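Local coordinates for extracellular solute-binding protein, family 3 (Methylophaga aminisulfidivorans MP, PDB 5SV6) that is of unknown function but has a periplasmic binding protein-like architecture and probably takes part in the methanol dehydrogenase system, at residues K72-A75 against D76-R80; T96-L100 against K101-D105; M108-D111 against K112-R116; E263-K266 against E267-A271. One frame throughout, in Å; residues are numbered along the deposited sequence.

Contact 1. Residues K72-A75 against D76-R80; sequences KILA and DTMDR
Lys72 and Asp76 form an i to i+4 salt bridge on the last turns of helix 66-77, which ends in a Schellman motif. Followed outward, the lysine starts with CB turned so that CG lies anti to the backbone N (chi1 168°), and bends at chi2 and chi3 bring the chain round to Asp76. CG stays near OD2, CD comes up obliquely to the two carboxylate oxygens, 3.1 Å from Asp76 OD2, and CE passes near OD1. The ammonium NZ then meets Asp76 OD1 at 3.1 Å from above the carboxylate plane, 53° out of it. Water 1 accepts from Lys72 NZ and donates to both Asp76 OD1 and Arg80 O, so the ion pair is bridged to the chain beyond the helix.

At the next residue, Ile73 O takes two donors from opposite faces of its plane: Thr77 N, and Thr77 OG1 at 2.7 Å from Ile73 O. Leu74 and Met78 run side by side, with Leu74 CD1 3.8 Å from the selenium of Met78 (a selenomethionine), on the side covered by Leu47 and by Ala271 of helix 262-274. Asp79 leaves the helix with a positive phi, which lets the chain reverse. Asp79 N bonds to Asp76 O, and Arg80 N reaches back to Ala75 O at 2.8 Å with an N-H...O angle of 174°.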
ATOM      1  N   LYS A  72       0.266   6.273 -16.962  1.00 10.67           N
ATOM      2  CA  LYS A  72      -0.218   6.803 -18.238  1.00 11.14           C
ATOM      3  C   LYS A  72      -0.406   8.325 -18.157  1.00 13.69           C
ATOM      4  O   LYS A  72       0.055   9.070 -19.032  1.00 14.38           O
ATOM      5  CB  LYS A  72      -1.491   6.043 -18.654  1.00 14.62           C
ATOM      6  CG  LYS A  72      -2.333   6.596 -19.819  1.00 18.56           C
ATOM      7  CD  LYS A  72      -1.534   7.120 -20.990  1.00 22.92           C
ATOM      8  CE  LYS A  72      -0.525   6.136 -21.540  1.00 23.67           C
ATOM      9  NZ  LYS A  72       0.767   6.881 -21.721  1.00 21.45           N
ATOM     10  N   ILE A  73      -1.057   8.787 -17.098  1.00 11.30           N
ATOM     11  CA  ILE A  73      -1.183  10.216 -16.849  1.00 12.53           C
ATOM     12  C   ILE A  73       0.189  10.896 -16.789  1.00 14.05           C
ATOM     13  O   ILE A  73       0.410  11.925 -17.434  1.00 13.95           O
ATOM     14  CB  ILE A  73      -1.957  10.482 -15.545  1.00 11.01           C
ATOM     15  CG1 ILE A  73      -3.411  10.022 -15.702  1.00 13.01           C
ATOM     16  CG2 ILE A  73      -1.894  11.946 -15.172  1.00 11.94           C
ATOM     17  CD1 ILE A  73      -4.217  10.097 -14.422  1.00 11.64           C
ATOM     18  N   LEU A  74       1.114  10.318 -16.029  1.00 12.14           N
ATOM     19  CA  LEU A  74       2.444  10.924 -15.885  1.00 12.56           C
ATOM     20  C   LEU A  74       3.182  11.008 -17.230  1.00 12.24           C
ATOM     21  O   LEU A  74       3.787  12.039 -17.558  1.00 13.27           O
ATOM     22  CB  LEU A  74       3.278  10.152 -14.852  1.00 10.41           C
ATOM     23  CG  LEU A  74       4.694  10.660 -14.574  1.00 11.80           C
ATOM     24  CD1 LEU A  74       4.699  12.134 -14.097  1.00 10.90           C
ATOM     25  CD2 LEU A  74       5.392   9.744 -13.553  1.00 11.97           C
ATOM     26  N   ALA A  75       3.127   9.937 -18.017  1.00 13.08           N
ATOM     27  CA  ALA A  75       3.808   9.929 -19.315  1.00 13.45           C
ATOM     28  C   ALA A  75       3.172  10.916 -20.309  1.00 16.59           C
ATOM     29  O   ALA A  75       3.885  11.646 -21.010  1.00 13.95           O
ATOM     30  CB  ALA A  75       3.858   8.533 -19.897  1.00 13.47           C
ATOM     31  N   ASP A  76       1.838  10.927 -20.365  1.00 14.76           N
ATOM     32  CA  ASP A  76       1.100  11.856 -21.230  1.00 16.64           C
ATOM     33  C   ASP A  76       1.457  13.301 -20.894  1.00 15.88           C
ATOM     34  O   ASP A  76       1.706  14.118 -21.779  1.00 16.77           O
ATOM     35  CB  ASP A  76      -0.412  11.677 -21.069  1.00 15.56           C
ATOM     36  CG  ASP A  76      -0.945  10.420 -21.756  1.00 18.45           C
ATOM     37  OD1 ASP A  76      -0.192   9.759 -22.502  1.00 22.81           O
ATOM     38  OD2 ASP A  76      -2.136  10.100 -21.552  1.00 20.74           O
ATOM     39  N   THR A  77       1.473  13.607 -19.600  1.00 15.67           N
ATOM     40  CA  THR A  77       1.759  14.958 -19.124  1.00 13.73           C
ATOM     41  C   THR A  77       3.172  15.414 -19.475  1.00 15.17           C
ATOM     42  O   THR A  77       3.407  16.598 -19.723  1.00 13.58           O
ATOM     43  CB  THR A  77       1.514  15.063 -17.613  1.00 14.35           C
ATOM     44  OG1 THR A  77       0.186  14.610 -17.333  1.00 12.29           O
ATOM     45  CG2 THR A  77       1.677  16.509 -17.121  1.00 13.02           C
HETATM   46  N   MSE A  78       4.102  14.464 -19.531  1.00 14.00           N
HETATM   47  CA  MSE A  78       5.485  14.752 -19.872  1.00 15.17           C
HETATM   48  C   MSE A  78       5.729  14.660 -21.369  1.00 17.80           C
HETATM   49  O   MSE A  78       6.862  14.823 -21.823  1.00 18.74           O
HETATM   50  CB  MSE A  78       6.423  13.775 -19.147  1.00 15.60           C
HETATM   51  CG  MSE A  78       6.323  13.845 -17.641  1.00 14.55           C
HETATM   52 SE   MSE A  78       7.349  12.428 -16.776  1.00 27.46          SE
HETATM   53  CE  MSE A  78       9.129  13.179 -17.094  1.00 16.76           C
ATOM     54  N   ASP A  79       4.671  14.387 -22.128  1.00 18.93           N
ATOM     55  CA  ASP A  79       4.788  14.157 -23.571  1.00 19.78           C
ATOM     56  C   ASP A  79       5.766  13.035 -23.921  1.00 19.86           C
ATOM     57  O   ASP A  79       6.554  13.144 -24.867  1.00 19.64           O
ATOM     58  CB  ASP A  79       5.166  15.450 -24.294  1.00 21.92           C
ATOM     59  CG  ASP A  79       4.094  16.515 -24.164  1.00 25.38           C
ATOM     60  OD1 ASP A  79       2.907  16.199 -24.391  1.00 28.48           O
ATOM     61  OD2 ASP A  79       4.433  17.664 -23.817  1.00 33.48           O
ATOM     62  N   ARG A  80       5.711  11.945 -23.169  1.00 17.32           N
ATOM     63  CA  ARG A  80       6.561  10.803 -23.469  1.00 18.10           C
ATOM     64  C   ARG A  80       5.736   9.566 -23.791  1.00 20.92           C
ATOM     65  O   ARG A  80       4.593   9.435 -23.353  1.00 19.12           O
ATOM     66  CB  ARG A  80       7.480  10.506 -22.289  1.00 19.75           C
ATOM     67  CG  ARG A  80       8.492  11.597 -21.995  1.00 19.56           C
ATOM     68  CD  ARG A  80       9.237  11.247 -20.734  1.00 20.43           C
ATOM     69  NE  ARG A  80      10.305  12.182 -20.412  1.00 20.20           N
ATOM     70  CZ  ARG A  80      11.566  11.821 -20.224  1.00 18.86           C
ATOM     71  NH1 ARG A  80      11.917  10.545 -20.343  1.00 21.23           N
ATOM     72  NH2 ARG A  80      12.473  12.731 -19.921  1.00 19.58           N
TER
HETATM   73  O   HOH W   1       1.920   9.076 -23.630  1.00 24.51           O

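Contact 2. Residues T96-L100 against K101-D105; sequences TEKLL and KNQCD
Lys98 O is gripped by two backbone donors, Gln103 N at 3.0 Å from Lys98 O and Lys101 N, 3.1 Å from the same oxygen through a more bent bond, arriving from opposite faces of its carbonyl plane. Gln103 N to Lys98 O and Asn102 N to Leu99 O together make the Schellman motif that ends the helix; Asn102 is its C-prime residue, with phi 64°. The remaining bond comes from a side chain. Lys101 runs extended as far as CE, alongside the last turn, then bends at chi4 to set NZ 2.9 Å from Thr96 O, tilted 32° from that carbonyl's plane.

Packing follows outward. The aliphatic part of Lys98 crosses Gln103, with Lys98 CD 3.5 Å from Gln103 CB. Nearer the backbone, Lys98 CB rests 3.6 Å from Cys104 SG. Leu99 CD1 reaches past the turn to within 3.3 Å of Asp105 O.

Cys104 is joined by a disulfide to Cys50, pinning the exit of helix 94-99 to strand 47-52. Arg258 draws the same region together by binding Leu99 O, Cys104 O and the carboxylate of Asp105. Val85 of strand 82-87 touches both Lys98 and Cys104, and the backbone of Asp105 pairs with Lys48 just before strand 106-111 begins.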
ATOM      1  N   THR A  96      15.080  -2.211  -5.848  1.00 11.29           N
ATOM      2  CA  THR A  96      16.400  -2.827  -5.754  1.00 12.38           C
ATOM      3  C   THR A  96      16.783  -3.694  -6.943  1.00 14.53           C
ATOM      4  O   THR A  96      17.962  -3.784  -7.287  1.00 15.13           O
ATOM      5  CB  THR A  96      16.523  -3.672  -4.477  1.00 16.51           C
ATOM      6  OG1 THR A  96      15.450  -4.620  -4.433  1.00 17.36           O
ATOM      7  CG2 THR A  96      16.438  -2.786  -3.258  1.00 16.52           C
ATOM      8  N   GLU A  97      15.806  -4.335  -7.576  1.00 13.57           N
ATOM      9  CA  GLU A  97      16.122  -5.261  -8.661  1.00 16.77           C
ATOM     10  C   GLU A  97      15.944  -4.668 -10.058  1.00 16.40           C
ATOM     11  O   GLU A  97      16.444  -5.207 -11.037  1.00 16.95           O
ATOM     12  CB  GLU A  97      15.332  -6.562  -8.499  1.00 20.37           C
ATOM     13  CG  GLU A  97      15.499  -7.178  -7.108  1.00 23.42           C
ATOM     14  CD  GLU A  97      15.365  -8.687  -7.105  1.00 29.09           C
ATOM     15  OE1 GLU A  97      16.133  -9.354  -7.832  1.00 37.72           O
ATOM     16  OE2 GLU A  97      14.498  -9.210  -6.374  1.00 30.80           O
ATOM     17  N   LYS A  98      15.234  -3.550 -10.158  1.00 14.45           N
ATOM     18  CA  LYS A  98      14.998  -2.956 -11.461  1.00 13.47           C
ATOM     19  C   LYS A  98      15.561  -1.538 -11.569  1.00 13.59           C
ATOM     20  O   LYS A  98      16.492  -1.286 -12.353  1.00 12.73           O
ATOM     21  CB  LYS A  98      13.498  -2.980 -11.790  1.00 14.65           C
ATOM     22  CG  LYS A  98      12.976  -4.351 -12.223  1.00 18.39           C
ATOM     23  CD  LYS A  98      13.633  -4.773 -13.536  1.00 21.11           C
ATOM     24  CE  LYS A  98      12.931  -5.955 -14.194  1.00 24.62           C
ATOM     25  NZ  LYS A  98      13.195  -7.220 -13.464  1.00 25.17           N
ATOM     26  N   LEU A  99      14.992  -0.618 -10.792  1.00 10.61           N
ATOM     27  CA  LEU A  99      15.391   0.795 -10.852  1.00 10.88           C
ATOM     28  C   LEU A  99      16.880   0.987 -10.582  1.00 10.95           C
ATOM     29  O   LEU A  99      17.593   1.595 -11.377  1.00 10.53           O
ATOM     30  CB  LEU A  99      14.589   1.614  -9.842  1.00  9.79           C
ATOM     31  CG  LEU A  99      14.866   3.112  -9.772  1.00  9.15           C
ATOM     32  CD1 LEU A  99      14.398   3.804 -11.042  1.00 10.68           C
ATOM     33  CD2 LEU A  99      14.197   3.702  -8.560  1.00  7.60           C
ATOM     34  N   LEU A 100      17.353   0.472  -9.452  1.00 11.52           N
ATOM     35  CA  LEU A 100      18.751   0.680  -9.065  1.00 10.45           C
ATOM     36  C   LEU A 100      19.735  -0.120  -9.913  1.00 13.02           C
ATOM     37  O   LEU A 100      20.951   0.031  -9.769  1.00 13.90           O
ATOM     38  CB  LEU A 100      18.950   0.363  -7.581  1.00 10.73           C
ATOM     39  CG  LEU A 100      18.205   1.276  -6.606  1.00 10.15           C
ATOM     40  CD1 LEU A 100      18.421   0.838  -5.151  1.00 11.77           C
ATOM     41  CD2 LEU A 100      18.626   2.733  -6.820  1.00 10.31           C
ATOM     42  N   LYS A 101      19.207  -0.974 -10.788  1.00 12.76           N
ATOM     43  CA  LYS A 101      20.027  -1.764 -11.706  1.00 12.84           C
ATOM     44  C   LYS A 101      19.865  -1.283 -13.140  1.00 14.30           C
ATOM     45  O   LYS A 101      20.247  -1.977 -14.095  1.00 14.76           O
ATOM     46  CB  LYS A 101      19.675  -3.252 -11.602  1.00 13.04           C
ATOM     47  CG  LYS A 101      20.072  -3.864 -10.268  1.00 16.65           C
ATOM     48  CD  LYS A 101      19.963  -5.382 -10.317  1.00 23.25           C
ATOM     49  CE  LYS A 101      20.629  -6.033  -9.105  1.00 27.81           C
ATOM     50  NZ  LYS A 101      19.832  -5.902  -7.854  1.00 25.61           N
ATOM     51  N   ASN A 102      19.286  -0.091 -13.280  1.00 12.84           N
ATOM     52  CA  ASN A 102      19.173   0.577 -14.575  1.00 14.33           C
ATOM     53  C   ASN A 102      18.311  -0.137 -15.619  1.00 14.74           C
ATOM     54  O   ASN A 102      18.517   0.041 -16.817  1.00 16.01           O
ATOM     55  CB  ASN A 102      20.562   0.879 -15.154  1.00 14.23           C
ATOM     56  CG  ASN A 102      21.353   1.834 -14.287  1.00 16.94           C
ATOM     57  OD1 ASN A 102      21.144   3.047 -14.332  1.00 16.89           O
ATOM     58  ND2 ASN A 102      22.267   1.291 -13.488  1.00 16.87           N
ATOM     59  N   GLN A 103      17.339  -0.926 -15.171  1.00 14.24           N
ATOM     60  CA  GLN A 103      16.447  -1.639 -16.086  1.00 14.85           C
ATOM     61  C   GLN A 103      15.256  -0.777 -16.470  1.00 14.92           C
ATOM     62  O   GLN A 103      14.501  -1.104 -17.385  1.00 17.36           O
ATOM     63  CB  GLN A 103      15.936  -2.923 -15.435  1.00 17.49           C
ATOM     64  CG  GLN A 103      17.014  -3.896 -15.026  1.00 18.96           C
ATOM     65  CD  GLN A 103      17.801  -4.411 -16.200  1.00 24.11           C
ATOM     66  OE1 GLN A 103      18.974  -4.068 -16.375  1.00 26.70           O
ATOM     67  NE2 GLN A 103      17.164  -5.242 -17.020  1.00 26.29           N
ATOM     68  N   CYS A 104      15.090   0.317 -15.743  1.00 13.95           N
ATOM     69  CA  CYS A 104      13.997   1.259 -15.937  1.00 12.71           C
ATOM     70  C   CYS A 104      14.274   2.434 -15.012  1.00 14.91           C
ATOM     71  O   CYS A 104      15.208   2.386 -14.201  1.00 12.93           O
ATOM     72  CB  CYS A 104      12.625   0.627 -15.660  1.00 13.59           C
ATOM     73  SG  CYS A 104      12.572  -0.570 -14.311  1.00 17.98           S
ATOM     74  N   ASP A 105      13.468   3.479 -15.139  1.00 11.76           N
ATOM     75  CA  ASP A 105      13.844   4.789 -14.636  1.00 13.29           C
ATOM     76  C   ASP A 105      12.912   5.351 -13.588  1.00 10.42           C
ATOM     77  O   ASP A 105      13.271   6.283 -12.894  1.00  9.56           O
ATOM     78  CB  ASP A 105      13.937   5.768 -15.804  1.00 12.22           C
ATOM     79  CG  ASP A 105      14.956   5.330 -16.830  1.00 16.78           C
ATOM     80  OD1 ASP A 105      15.934   4.644 -16.441  1.00 18.13           O
ATOM     81  OD2 ASP A 105      14.768   5.647 -18.016  1.00 16.15           O
TER

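Contact 3. Residues M108-D111 against K112-R116; sequences MGVD and KGDPR
Asp114 N bonds to Asp111 O at 3.2 Å, closing a type II beta turn from Asp111 to Asp114 in which Gly113 sits at phi 80° and the donor stands above the carbonyl plane. An Asx turn follows directly: Asp114 OD1 accepts from Arg116 N at 3.0 Å.

Asp114 is shared by the two turns, and its CB is directed toward the strand end. Its CG is anti to the backbone N (chi1 -176°), which directs the carboxylate past Val110, whose side chain it crosses at about a right angle; Val110 CB and Asp114 OD2 are 4.0 Å apart. The guanidinium of Arg116 meets this carboxylate side-on and nearly in its own plane, NE going to OD1 and NH2 to OD2, each on a syn lone pair. OD1 thus uses its anti lone pair for the backbone and its syn one for NE. Putting an alanine at Asp114 would probably leave the guanidinium without its mate and undo the Asx turn.

Within the beta turn, Lys112 NZ bonds to Ser120 O and Asp111 OD1 accepts from Gln253 NE2, linking the turn to strands 118-133 and 247-257. Water 2 accepts from Asp111 N and donates to Asp114 OD2, 2.8 Å from that oxygen, while Arg116 NH2 lies 2.7 Å from OD2.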
HETATM    1  N   MSE A 108       6.581   3.942  -9.385  1.00  8.53           N
HETATM    2  CA  MSE A 108       5.392   4.788  -9.205  1.00  9.45           C
HETATM    3  C   MSE A 108       5.052   5.186  -7.765  1.00  9.99           C
HETATM    4  O   MSE A 108       4.526   6.271  -7.537  1.00 11.14           O
HETATM    5  CB  MSE A 108       4.160   4.161  -9.873  1.00  9.99           C
HETATM    6  CG  MSE A 108       4.241   4.107 -11.400  1.00  8.80           C
HETATM    7 SE   MSE A 108       4.558   5.864 -12.226  1.00 21.49          SE
HETATM    8  CE  MSE A 108       2.982   6.842 -11.596  1.00  9.32           C
ATOM      9  N   GLY A 109       5.329   4.314  -6.802  1.00  8.84           N
ATOM     10  CA  GLY A 109       4.996   4.617  -5.428  1.00  9.18           C
ATOM     11  C   GLY A 109       5.969   4.087  -4.385  1.00 11.36           C
ATOM     12  O   GLY A 109       6.112   2.874  -4.213  1.00 10.40           O
ATOM     13  N   VAL A 110       6.640   5.005  -3.691  1.00  8.82           N
ATOM     14  CA  VAL A 110       7.438   4.663  -2.514  1.00  8.10           C
ATOM     15  C   VAL A 110       7.141   5.712  -1.444  1.00 10.73           C
ATOM     16  O   VAL A 110       6.559   6.762  -1.749  1.00  9.15           O
ATOM     17  CB  VAL A 110       8.965   4.629  -2.802  1.00  9.30           C
ATOM     18  CG1 VAL A 110       9.306   3.603  -3.897  1.00  9.60           C
ATOM     19  CG2 VAL A 110       9.489   6.019  -3.155  1.00  9.47           C
ATOM     20  N   ASP A 111       7.515   5.441  -0.194  1.00  9.86           N
ATOM     21  CA  ASP A 111       7.375   6.463   0.845  1.00  9.08           C
ATOM     22  C   ASP A 111       8.239   7.669   0.483  1.00 10.56           C
ATOM     23  O   ASP A 111       9.362   7.506   0.005  1.00 11.37           O
ATOM     24  CB  ASP A 111       7.829   5.952   2.214  1.00 11.79           C
ATOM     25  CG  ASP A 111       6.915   4.880   2.794  1.00 13.10           C
ATOM     26  OD1 ASP A 111       5.809   4.656   2.261  1.00 13.04           O
ATOM     27  OD2 ASP A 111       7.316   4.262   3.809  1.00 13.85           O
ATOM     28  N   LYS A 112       7.718   8.871   0.703  1.00  9.16           N
ATOM     29  CA  LYS A 112       8.519  10.083   0.537  1.00 10.70           C
ATOM     30  C   LYS A 112       9.806   9.965   1.355  1.00 12.80           C
ATOM     31  O   LYS A 112       9.775   9.513   2.487  1.00 10.12           O
ATOM     32  CB  LYS A 112       7.728  11.303   1.010  1.00 11.96           C
ATOM     33  CG  LYS A 112       8.534  12.599   0.995  1.00 14.81           C
ATOM     34  CD  LYS A 112       9.074  12.904  -0.404  1.00 13.66           C
ATOM     35  CE  LYS A 112      10.075  14.055  -0.368  1.00 16.35           C
ATOM     36  NZ  LYS A 112      10.612  14.403  -1.719  1.00 15.18           N
ATOM     37  N   GLY A 113      10.942  10.341   0.776  1.00 11.50           N
ATOM     38  CA  GLY A 113      12.180  10.358   1.534  1.00 15.69           C
ATOM     39  C   GLY A 113      12.881   9.018   1.711  1.00 16.52           C
ATOM     40  O   GLY A 113      13.855   8.937   2.466  1.00 15.87           O
ATOM     41  N   ASP A 114      12.365   7.971   1.058  1.00 11.72           N
ATOM     42  CA  ASP A 114      13.048   6.678   0.950  1.00 12.74           C
ATOM     43  C   ASP A 114      14.522   6.963   0.643  1.00 13.36           C
ATOM     44  O   ASP A 114      14.829   7.631  -0.341  1.00 12.53           O
ATOM     45  CB  ASP A 114      12.403   5.870  -0.196  1.00 12.23           C
ATOM     46  CG  ASP A 114      12.968   4.456  -0.348  1.00 16.06           C
ATOM     47  OD1 ASP A 114      14.196   4.259  -0.248  1.00 13.82           O
ATOM     48  OD2 ASP A 114      12.162   3.530  -0.610  1.00 18.34           O
ATOM     49  N   PRO A 115      15.435   6.476   1.500  1.00 15.24           N
ATOM     50  CA  PRO A 115      16.864   6.810   1.422  1.00 14.86           C
ATOM     51  C   PRO A 115      17.569   6.261   0.188  1.00 11.38           C
ATOM     52  O   PRO A 115      18.652   6.735  -0.160  1.00 12.67           O
ATOM     53  CB  PRO A 115      17.448   6.155   2.684  1.00 16.72           C
ATOM     54  CG  PRO A 115      16.263   5.986   3.602  1.00 18.36           C
ATOM     55  CD  PRO A 115      15.125   5.663   2.690  1.00 15.76           C
ATOM     56  N   ARG A 116      16.956   5.285  -0.463  1.00 11.41           N
ATOM     57  CA  ARG A 116      17.600   4.537  -1.529  1.00 12.50           C
ATOM     58  C   ARG A 116      17.563   5.249  -2.876  1.00 12.10           C
ATOM     59  O   ARG A 116      18.272   4.867  -3.808  1.00 10.53           O
ATOM     60  CB  ARG A 116      16.943   3.165  -1.667  1.00 11.77           C
ATOM     61  CG  ARG A 116      17.068   2.288  -0.407  1.00 13.94           C
ATOM     62  CD  ARG A 116      16.191   1.041  -0.506  1.00 15.74           C
ATOM     63  NE  ARG A 116      14.792   1.385  -0.746  1.00 14.32           N
ATOM     64  CZ  ARG A 116      13.875   0.532  -1.190  1.00 15.69           C
ATOM     65  NH1 ARG A 116      14.209  -0.720  -1.449  1.00 17.13           N
ATOM     66  NH2 ARG A 116      12.629   0.934  -1.387  1.00 15.00           N
TER
HETATM   67  O   HOH W   2       9.671   3.401   0.621  1.00 14.67           O

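Contact 4. Residues E263-K266 against E267-A271; sequences ELLK and EINTA
Helix 262-274 supplies this contact, a regular stretch of alpha-helix in which Glu263, Leu264, Leu265 and Lys266 each accept an i to i+4 bond from Glu267, Ile268, Asn269 and Thr270. The four bonds run from 2.9 Å (Ile268 N to Leu264 O) to 3.2 Å (Glu267 N to Glu263 O), with N-H...O angles of 157° for Ile268 and 164° for Asn269.

On the inner side, the branch point of Leu264, CG, lies 3.8 Å from the terminal methyl CD1 of Ile268. Ile268 CG1 is anti to its carbonyl carbon, which lays it against the preceding turn at 3.3 Å from Leu264 O. Val257 of strand 247-257 touches both side chains, and Met78 packs on them too.

Asn269 lies across Leu265, its ND2 4.2 Å from Leu265 CG, while OD1 accepts from the backbone N of Asp121 and so ties the helix to strand 118-133. A leucine in its place would probably leave the Asp121 N-H without this acceptor and the helix without its bond to strand 118-133.

The outer side is charged. Lys266 NZ meets Glu263 OE2 at 3.0 Å on the syn side, 32° out of the carboxylate plane, one turn apart at i to i+3. Glu267 instead sends OE1 to Arg80, its own carboxylate staying 5.9 Å from that of Glu263 (Glu263 OE1 to Glu267 OE2). Each of the two like-charged glutamates therefore has a cationic partner of its own, which would be expected to ease their mutual repulsion.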
ATOM      1  N   GLU A 263      17.540  15.572 -13.286  1.00 12.82           N
ATOM      2  CA  GLU A 263      16.813  16.310 -14.317  1.00 15.10           C
ATOM      3  C   GLU A 263      15.451  15.663 -14.559  1.00 13.09           C
ATOM      4  O   GLU A 263      14.440  16.352 -14.671  1.00 11.89           O
ATOM      5  CB  GLU A 263      17.619  16.412 -15.617  1.00 17.06           C
ATOM      6  CG  GLU A 263      18.769  17.404 -15.553  1.00 17.10           C
ATOM      7  CD  GLU A 263      18.310  18.842 -15.343  1.00 21.34           C
ATOM      8  OE1 GLU A 263      17.283  19.243 -15.928  1.00 19.88           O
ATOM      9  OE2 GLU A 263      18.988  19.574 -14.594  1.00 21.12           O
ATOM     10  N   LEU A 264      15.442  14.337 -14.632  1.00 12.06           N
ATOM     11  CA  LEU A 264      14.206  13.570 -14.721  1.00 12.53           C
ATOM     12  C   LEU A 264      13.274  13.889 -13.550  1.00  9.83           C
ATOM     13  O   LEU A 264      12.079  14.083 -13.740  1.00  9.63           O
ATOM     14  CB  LEU A 264      14.512  12.073 -14.740  1.00 12.04           C
ATOM     15  CG  LEU A 264      13.325  11.105 -14.756  1.00 10.08           C
ATOM     16  CD1 LEU A 264      12.497  11.339 -16.006  1.00 12.56           C
ATOM     17  CD2 LEU A 264      13.811   9.668 -14.711  1.00 11.35           C
ATOM     18  N   LEU A 265      13.828  13.927 -12.341  1.00 10.27           N
ATOM     19  CA  LEU A 265      13.056  14.267 -11.147  1.00  9.90           C
ATOM     20  C   LEU A 265      12.365  15.628 -11.260  1.00 10.19           C
ATOM     21  O   LEU A 265      11.212  15.788 -10.852  1.00  9.12           O
ATOM     22  CB  LEU A 265      13.948  14.247  -9.907  1.00  9.64           C
ATOM     23  CG  LEU A 265      13.270  14.553  -8.563  1.00 12.41           C
ATOM     24  CD1 LEU A 265      12.299  13.466  -8.192  1.00 13.37           C
ATOM     25  CD2 LEU A 265      14.298  14.743  -7.445  1.00 13.35           C
ATOM     26  N   LYS A 266      13.074  16.618 -11.797  1.00  9.08           N
ATOM     27  CA  LYS A 266      12.474  17.933 -11.992  1.00  9.90           C
ATOM     28  C   LYS A 266      11.290  17.886 -12.975  1.00 11.27           C
ATOM     29  O   LYS A 266      10.264  18.513 -12.735  1.00 10.71           O
ATOM     30  CB  LYS A 266      13.534  18.978 -12.407  1.00 10.85           C
ATOM     31  CG  LYS A 266      14.528  19.276 -11.286  1.00 14.42           C
ATOM     32  CD  LYS A 266      15.420  20.486 -11.579  1.00 21.77           C
ATOM     33  CE  LYS A 266      16.212  20.305 -12.863  1.00 20.85           C
ATOM     34  NZ  LYS A 266      17.108  21.482 -13.161  1.00 24.18           N
ATOM     35  N   GLU A 267      11.425  17.138 -14.068  1.00 10.73           N
ATOM     36  CA  GLU A 267      10.329  17.011 -15.032  1.00 12.39           C
ATOM     37  C   GLU A 267       9.125  16.304 -14.406  1.00 12.81           C
ATOM     38  O   GLU A 267       7.971  16.637 -14.675  1.00  9.67           O
ATOM     39  CB  GLU A 267      10.779  16.246 -16.284  1.00 14.82           C
ATOM     40  CG  GLU A 267      11.723  17.022 -17.192  1.00 19.08           C
ATOM     41  CD  GLU A 267      11.962  16.325 -18.525  1.00 24.98           C
ATOM     42  OE1 GLU A 267      11.075  15.571 -18.996  1.00 25.12           O
ATOM     43  OE2 GLU A 267      13.047  16.537 -19.105  1.00 29.94           O
ATOM     44  N   ILE A 268       9.413  15.315 -13.570  1.00 10.36           N
ATOM     45  CA  ILE A 268       8.370  14.596 -12.872  1.00  9.19           C
ATOM     46  C   ILE A 268       7.605  15.509 -11.915  1.00  8.62           C
ATOM     47  O   ILE A 268       6.382  15.519 -11.910  1.00 11.16           O
ATOM     48  CB  ILE A 268       8.957  13.359 -12.145  1.00  9.42           C
ATOM     49  CG1 ILE A 268       9.337  12.306 -13.193  1.00  8.64           C
ATOM     50  CG2 ILE A 268       7.947  12.807 -11.148  1.00  9.88           C
ATOM     51  CD1 ILE A 268      10.145  11.131 -12.673  1.00 10.48           C
ATOM     52  N   ASN A 269       8.324  16.292 -11.123  1.00  8.30           N
ATOM     53  CA  ASN A 269       7.678  17.204 -10.197  1.00 10.24           C
ATOM     54  C   ASN A 269       6.787  18.215 -10.922  1.00 10.60           C
ATOM     55  O   ASN A 269       5.697  18.543 -10.466  1.00  8.99           O
ATOM     56  CB  ASN A 269       8.719  17.919  -9.333  1.00  9.92           C
ATOM     57  CG  ASN A 269       9.193  17.059  -8.175  1.00 10.71           C
ATOM     58  OD1 ASN A 269       8.505  16.110  -7.781  1.00 10.42           O
ATOM     59  ND2 ASN A 269      10.360  17.386  -7.619  1.00  9.25           N
ATOM     60  N   THR A 270       7.264  18.687 -12.064  1.00  9.64           N
ATOM     61  CA  THR A 270       6.499  19.629 -12.861  1.00 11.87           C
ATOM     62  C   THR A 270       5.227  18.961 -13.357  1.00 11.48           C
ATOM     63  O   THR A 270       4.150  19.546 -13.290  1.00 12.66           O
ATOM     64  CB  THR A 270       7.345  20.141 -14.043  1.00 14.06           C
ATOM     65  OG1 THR A 270       8.381  20.979 -13.531  1.00 13.23           O
ATOM     66  CG2 THR A 270       6.505  20.949 -15.044  1.00 13.19           C
ATOM     67  N   ALA A 271       5.353  17.724 -13.838  1.00  9.91           N
ATOM     68  CA  ALA A 271       4.211  17.016 -14.389  1.00 10.26           C
ATOM     69  C   ALA A 271       3.190  16.694 -13.298  1.00 11.01           C
ATOM     70  O   ALA A 271       1.989  16.820 -13.517  1.00 12.53           O
ATOM     71  CB  ALA A 271       4.653  15.744 -15.101  1.00 11.31           C
TER

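The contacts follow one another in series along the chain, none nested and none crossing, and each is local. Contact 1 closes the end of helix 66-77, and contact 2 turns the chain out of helix 94-99 toward strand 106-111. Contact 3 closes the turn leaving that strand for strand 118-133. Contact 4, much later, lies within helix 262-274 and returns to contact 1: their centres are about 11 Å apart, and Met78 packs on Ala271 between them. Leu74 touches Met108 between contacts 1 and 3, Arg116 packs on Thr96 between contacts 3 and 2, and Leu264 reaches Asp105 between contacts 4 and 2.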